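PDB 2RH3: protein virC2 from Agrobacterium tumefaciens, which probably binds DNA through its C-terminal ribbon-helix-helix domain, the part present here, and enhances T-DNA transfer and virulence in crown gall disease. Local coordinates for residues V3-A7 / F100-T106; F51-K56 / N87-P91. One frame throughout, in Å; residues are numbered along the deposited sequence.

Contact 1: residues V3-A7 / F100-T106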
# COMPACT_ATOMS: atom_id res chain seq x y z
N VAL A 3 -11.27 -6.39 -4.39
CA VAL A 3 -10.58 -6.47 -3.11
C VAL A 3 -10.66 -5.12 -2.41
O VAL A 3 -10.34 -4.08 -3.00
CB VAL A 3 -9.10 -6.93 -3.29
CG1 VAL A 3 -8.34 -6.90 -1.97
CG2 VAL A 3 -9.05 -8.32 -3.91
N PHE A 4 -11.10 -5.14 -1.16
CA PHE A 4 -11.17 -3.94 -0.36
C PHE A 4 -9.85 -3.74 0.38
O PHE A 4 -9.26 -4.71 0.89
CB PHE A 4 -12.39 -3.96 0.56
CG PHE A 4 -13.70 -3.94 -0.19
CD1 PHE A 4 -14.30 -2.73 -0.53
CD2 PHE A 4 -14.31 -5.13 -0.58
CE1 PHE A 4 -15.50 -2.70 -1.25
CE2 PHE A 4 -15.51 -5.11 -1.30
CZ PHE A 4 -16.11 -3.90 -1.63
N LEU A 5 -9.37 -2.50 0.37
CA LEU A 5 -8.02 -2.14 0.78
C LEU A 5 -8.03 -0.96 1.75
O LEU A 5 -8.95 -0.15 1.74
CB LEU A 5 -7.21 -1.73 -0.46
CG LEU A 5 -7.21 -2.71 -1.63
CD1 LEU A 5 -7.12 -1.96 -2.95
CD2 LEU A 5 -6.08 -3.73 -1.48
N SER A 6 -7.00 -0.87 2.58
CA SER A 6 -6.88 0.24 3.52
C SER A 6 -5.42 0.48 3.85
O SER A 6 -4.61 -0.44 3.85
CB SER A 6 -7.69 -0.02 4.79
OG SER A 6 -7.22 -1.17 5.48
N ALA A 7 -5.08 1.74 4.10
CA ALA A 7 -3.71 2.11 4.44
C ALA A 7 -3.66 3.42 5.19
O ALA A 7 -4.58 4.24 5.08
CB ALA A 7 -2.85 2.20 3.19
N PHE A 100 -6.57 -8.68 5.46
CA PHE A 100 -5.83 -8.99 4.24
C PHE A 100 -5.64 -7.76 3.35
O PHE A 100 -4.52 -7.50 2.87
CB PHE A 100 -6.49 -10.15 3.46
CG PHE A 100 -5.94 -10.33 2.07
CD1 PHE A 100 -6.70 -9.98 0.96
CD2 PHE A 100 -4.64 -10.80 1.87
CE1 PHE A 100 -6.19 -10.11 -0.34
CE2 PHE A 100 -4.11 -10.93 0.57
CZ PHE A 100 -4.89 -10.59 -0.53
N GLY A 101 -6.71 -6.99 3.15
CA GLY A 101 -6.66 -5.77 2.33
C GLY A 101 -5.73 -4.70 2.88
O GLY A 101 -5.07 -3.98 2.13
N HIS A 102 -5.67 -4.60 4.20
CA HIS A 102 -4.73 -3.70 4.85
C HIS A 102 -3.29 -4.14 4.58
O HIS A 102 -2.45 -3.31 4.24
CB HIS A 102 -4.98 -3.63 6.35
CG HIS A 102 -4.03 -2.71 7.08
ND1 HIS A 102 -4.09 -1.34 6.96
CD2 HIS A 102 -3.02 -2.98 7.94
CE1 HIS A 102 -3.14 -0.80 7.71
NE2 HIS A 102 -2.48 -1.78 8.31
N LYS A 103 -3.04 -5.45 4.70
CA LYS A 103 -1.70 -6.01 4.45
C LYS A 103 -1.27 -5.79 3.01
O LYS A 103 -0.12 -5.39 2.75
CB LYS A 103 -1.67 -7.51 4.78
CG LYS A 103 -1.70 -7.79 6.27
CD LYS A 103 -1.43 -9.26 6.55
CE LYS A 103 -1.75 -9.63 7.99
NZ LYS A 103 -0.89 -8.92 8.97
N LEU A 104 -2.20 -6.02 2.09
CA LEU A 104 -1.92 -5.90 0.66
C LEU A 104 -1.63 -4.45 0.29
O LEU A 104 -0.60 -4.17 -0.34
CB LEU A 104 -3.09 -6.45 -0.17
CG LEU A 104 -2.92 -6.42 -1.70
CD1 LEU A 104 -1.67 -7.19 -2.12
CD2 LEU A 104 -4.14 -6.94 -2.43
N ALA A 105 -2.50 -3.53 0.69
CA ALA A 105 -2.29 -2.10 0.39
C ALA A 105 -1.00 -1.58 1.01
O ALA A 105 -0.23 -0.87 0.36
CB ALA A 105 -3.47 -1.27 0.84
N THR A 106 -0.77 -1.95 2.27
CA THR A 106 0.40 -1.49 2.99
C THR A 106 1.70 -1.96 2.33
O THR A 106 2.64 -1.18 2.18
CB THR A 106 0.32 -1.86 4.49
OG1 THR A 106 -0.81 -1.18 5.07
CG2 THR A 106 1.59 -1.45 5.23
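Gly101 packs its bare CA against Phe4 O and the backbone of strand 3-7. The CA lies 3.2 Å from Phe4 O, a CA-H...O contact with an angle of 147° at the hydrogen. No side chain separates the two backbones here, and the CA atoms of Leu5 and Gly101 come within 4.2 Å. The axes of strand 3-7 and helix 100-106 approach to 5.8 Å and cross at -64°. One helical turn on, Ala105 keeps the approach close. Its CB lies 3.3 Å from Ser6 O and also packs against the CB atoms of Leu5 and Ala7.

Ser6 O is also met by His102. A weak, bent bond runs from His102 ND1 to Ser6 O at 3.3 Å, and the CA-H of His102 points almost straight at the same oxygen. Ser6 OG stands between its backbone N and carbonyl carbon (chi1 62°). This places it 3.4 Å from His102 CB, with a further weak bond to ND1. Thr106 OG1 lies over the imidazole toward its rim and donates to His102 O at 2.8 Å. Thr106 N and OG1 reach that oxygen from opposite faces of the carbonyl plane.

The rest of the interface is apolar. Leu5 CD2 meets Leu104 CD2 at 3.9 Å, and Val3 CG1 approaches both Phe100 CE1 and Leu104 CD2. Ile82 of helix 79-89 touches Val3 and Leu104, while Leu39 of helix 27-47 touches Leu5. Arg86 makes a cation-pi contact with Phe100. Strand 3-7 pairs with antiparallel strand 71-76. This single chain thus supplies both strands of the ribbon packed on the helix, whereas classic ribbon-helix-helix proteins form it from two subunits.

Contact 2: residues F51-K56 / N87-P91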
# COMPACT_ATOMS: atom_id res chain seq x y z
N PHE A 51 7.02 -10.27 -5.33
CA PHE A 51 6.45 -9.46 -4.26
C PHE A 51 6.82 -9.95 -2.86
O PHE A 51 6.80 -9.18 -1.91
CB PHE A 51 4.93 -9.37 -4.40
CG PHE A 51 4.20 -10.62 -3.95
CD1 PHE A 51 3.54 -10.65 -2.72
CD2 PHE A 51 4.15 -11.74 -4.76
CE1 PHE A 51 2.86 -11.78 -2.31
CE2 PHE A 51 3.47 -12.88 -4.36
CZ PHE A 51 2.82 -12.90 -3.14
N ARG A 52 7.16 -11.24 -2.74
CA ARG A 52 7.52 -11.82 -1.44
C ARG A 52 8.86 -11.29 -0.91
O ARG A 52 9.17 -11.45 0.27
CB ARG A 52 7.52 -13.35 -1.50
CG ARG A 52 6.16 -13.94 -1.80
CD ARG A 52 6.19 -15.45 -1.82
NE ARG A 52 5.25 -15.97 -2.81
CZ ARG A 52 5.56 -16.19 -4.09
NH1 ARG A 52 6.79 -15.95 -4.53
NH2 ARG A 52 4.63 -16.64 -4.92
N ALA A 53 9.64 -10.66 -1.79
CA ALA A 53 10.92 -10.04 -1.42
C ALA A 53 10.80 -8.54 -1.15
O ALA A 53 11.80 -7.86 -0.88
CB ALA A 53 11.96 -10.31 -2.50
N ALA A 54 9.59 -8.02 -1.23
CA ALA A 54 9.37 -6.60 -1.08
C ALA A 54 9.05 -6.22 0.37
O ALA A 54 8.54 -7.05 1.14
CB ALA A 54 8.27 -6.15 -2.03
N PRO A 55 9.38 -4.97 0.77
CA PRO A 55 9.08 -4.46 2.12
C PRO A 55 7.60 -4.60 2.48
O PRO A 55 6.74 -4.52 1.61
CB PRO A 55 9.43 -2.98 2.02
CG PRO A 55 10.39 -2.87 0.91
CD PRO A 55 10.07 -3.97 -0.06
N LYS A 56 7.31 -4.81 3.76
CA LYS A 56 5.94 -5.10 4.21
C LYS A 56 5.21 -3.86 4.74
O LYS A 56 3.99 -3.75 4.61
CB LYS A 56 5.96 -6.20 5.29
CG LYS A 56 6.38 -7.57 4.78
CD LYS A 56 5.19 -8.37 4.29
CE LYS A 56 5.63 -9.57 3.47
NZ LYS A 56 6.00 -9.18 2.09
N ASN A 87 -1.92 -16.48 -0.29
CA ASN A 87 -1.00 -17.54 0.12
C ASN A 87 0.15 -16.99 0.97
O ASN A 87 0.65 -17.68 1.86
CB ASN A 87 -0.41 -18.24 -1.11
CG ASN A 87 -1.40 -19.17 -1.80
OD1 ASN A 87 -1.17 -19.56 -2.95
ND2 ASN A 87 -2.46 -19.55 -1.10
N HIS A 88 0.54 -15.75 0.69
CA HIS A 88 1.67 -15.12 1.35
C HIS A 88 1.28 -14.28 2.56
O HIS A 88 1.89 -14.41 3.62
CB HIS A 88 2.44 -14.26 0.34
CG HIS A 88 3.57 -13.49 0.95
ND1 HIS A 88 4.72 -14.10 1.39
CD2 HIS A 88 3.73 -12.17 1.17
CE1 HIS A 88 5.55 -13.19 1.86
NE2 HIS A 88 4.97 -12.00 1.74
N PHE A 89 0.28 -13.43 2.39
CA PHE A 89 -0.16 -12.52 3.45
C PHE A 89 -1.11 -13.16 4.44
O PHE A 89 -1.30 -12.64 5.54
CB PHE A 89 -0.79 -11.26 2.86
CG PHE A 89 0.20 -10.37 2.13
CD1 PHE A 89 1.21 -9.71 2.82
CD2 PHE A 89 0.12 -10.22 0.75
CE1 PHE A 89 2.13 -8.90 2.14
CE2 PHE A 89 1.03 -9.42 0.06
CZ PHE A 89 2.03 -8.77 0.76
N ASP A 90 -1.69 -14.29 4.05
CA ASP A 90 -2.68 -15.03 4.86
C ASP A 90 -2.36 -16.53 4.79
O ASP A 90 -3.21 -17.34 4.40
CB ASP A 90 -4.09 -14.73 4.32
CG ASP A 90 -5.19 -15.29 5.21
OD1 ASP A 90 -4.93 -15.59 6.40
OD2 ASP A 90 -6.34 -15.42 4.72
N PRO A 91 -1.12 -16.92 5.18
CA PRO A 91 -0.62 -18.26 4.93
C PRO A 91 -1.42 -19.39 5.60
O PRO A 91 -1.35 -20.55 5.17
CB PRO A 91 0.80 -18.22 5.50
CG PRO A 91 0.79 -17.11 6.47
CD PRO A 91 -0.13 -16.09 5.90
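The backbones of residues 51-56 and 87-91 stay well apart, with the nearest CA atoms, those of Arg52 and His88, 7.3 Å from each other, where a 3-10 turn faces the end of a helix. Side chains bridge the distance, and His88 is central. Its CG is anti to the backbone N (chi1 176°), which carries the imidazole out toward the 3-10 turn.

Arg52, described here in one of its two modelled conformers, lays its aliphatic chain across one face of this ring. Its CG stands 3.7 Å from the ring centroid and 21° off the normal, a CH-pi contact. At the ring edge, in plane, Lys56 NZ gives a weak hydrogen bond to His88 NE2 at 3.0 Å. Bends at chi2 and chi4 turn the lysine back, and its amine also makes a weak bond to Ala54 O. A lysine so close would probably disfavour a positive charge on the imidazole.

Phe51 CE1 packs 3.6 Å from His88 CD2, with the two ring planes 85° apart. Phe51 CE1 also lies 3.8 Å from Phe89 CE2. His88 CD2 lies over the centre of the Phe89 ring, and Lys56 CD reaches the edge of that ring. Phe51 also touches Met45 and Leu46 of helix 27-47, whereas Phe89 rests on Phe100 and Ala107 of helix 97-118. Phe51, His88 and Phe89 therefore form an aromatic cluster. It joins the loop after helix 27-47 to the C-terminal end of helix 79-89, within the ribbon-helix-helix domain.

How the contacts relate
The chain begins with strand 2-7, passes through helices 16-21 and 27-47, and enters the loop holding residues 51-56. Strand 71-76 then pairs with the first strand, and helix 79-89 follows. At its end, contact 2 closes a loop of 30 residues. The chain turns into helix 97-118, where contact 1 closes a longer loop of 92 residues. Contact 2 thus falls wholly within the span of contact 1; the two nest without crossing. Their centres are about 12 Å apart, and they touch directly: Leu104 packs on Phe89, and Thr106 packs on Lys56. Helix 97-118 thereby connects the ribbon with the aromatic cluster.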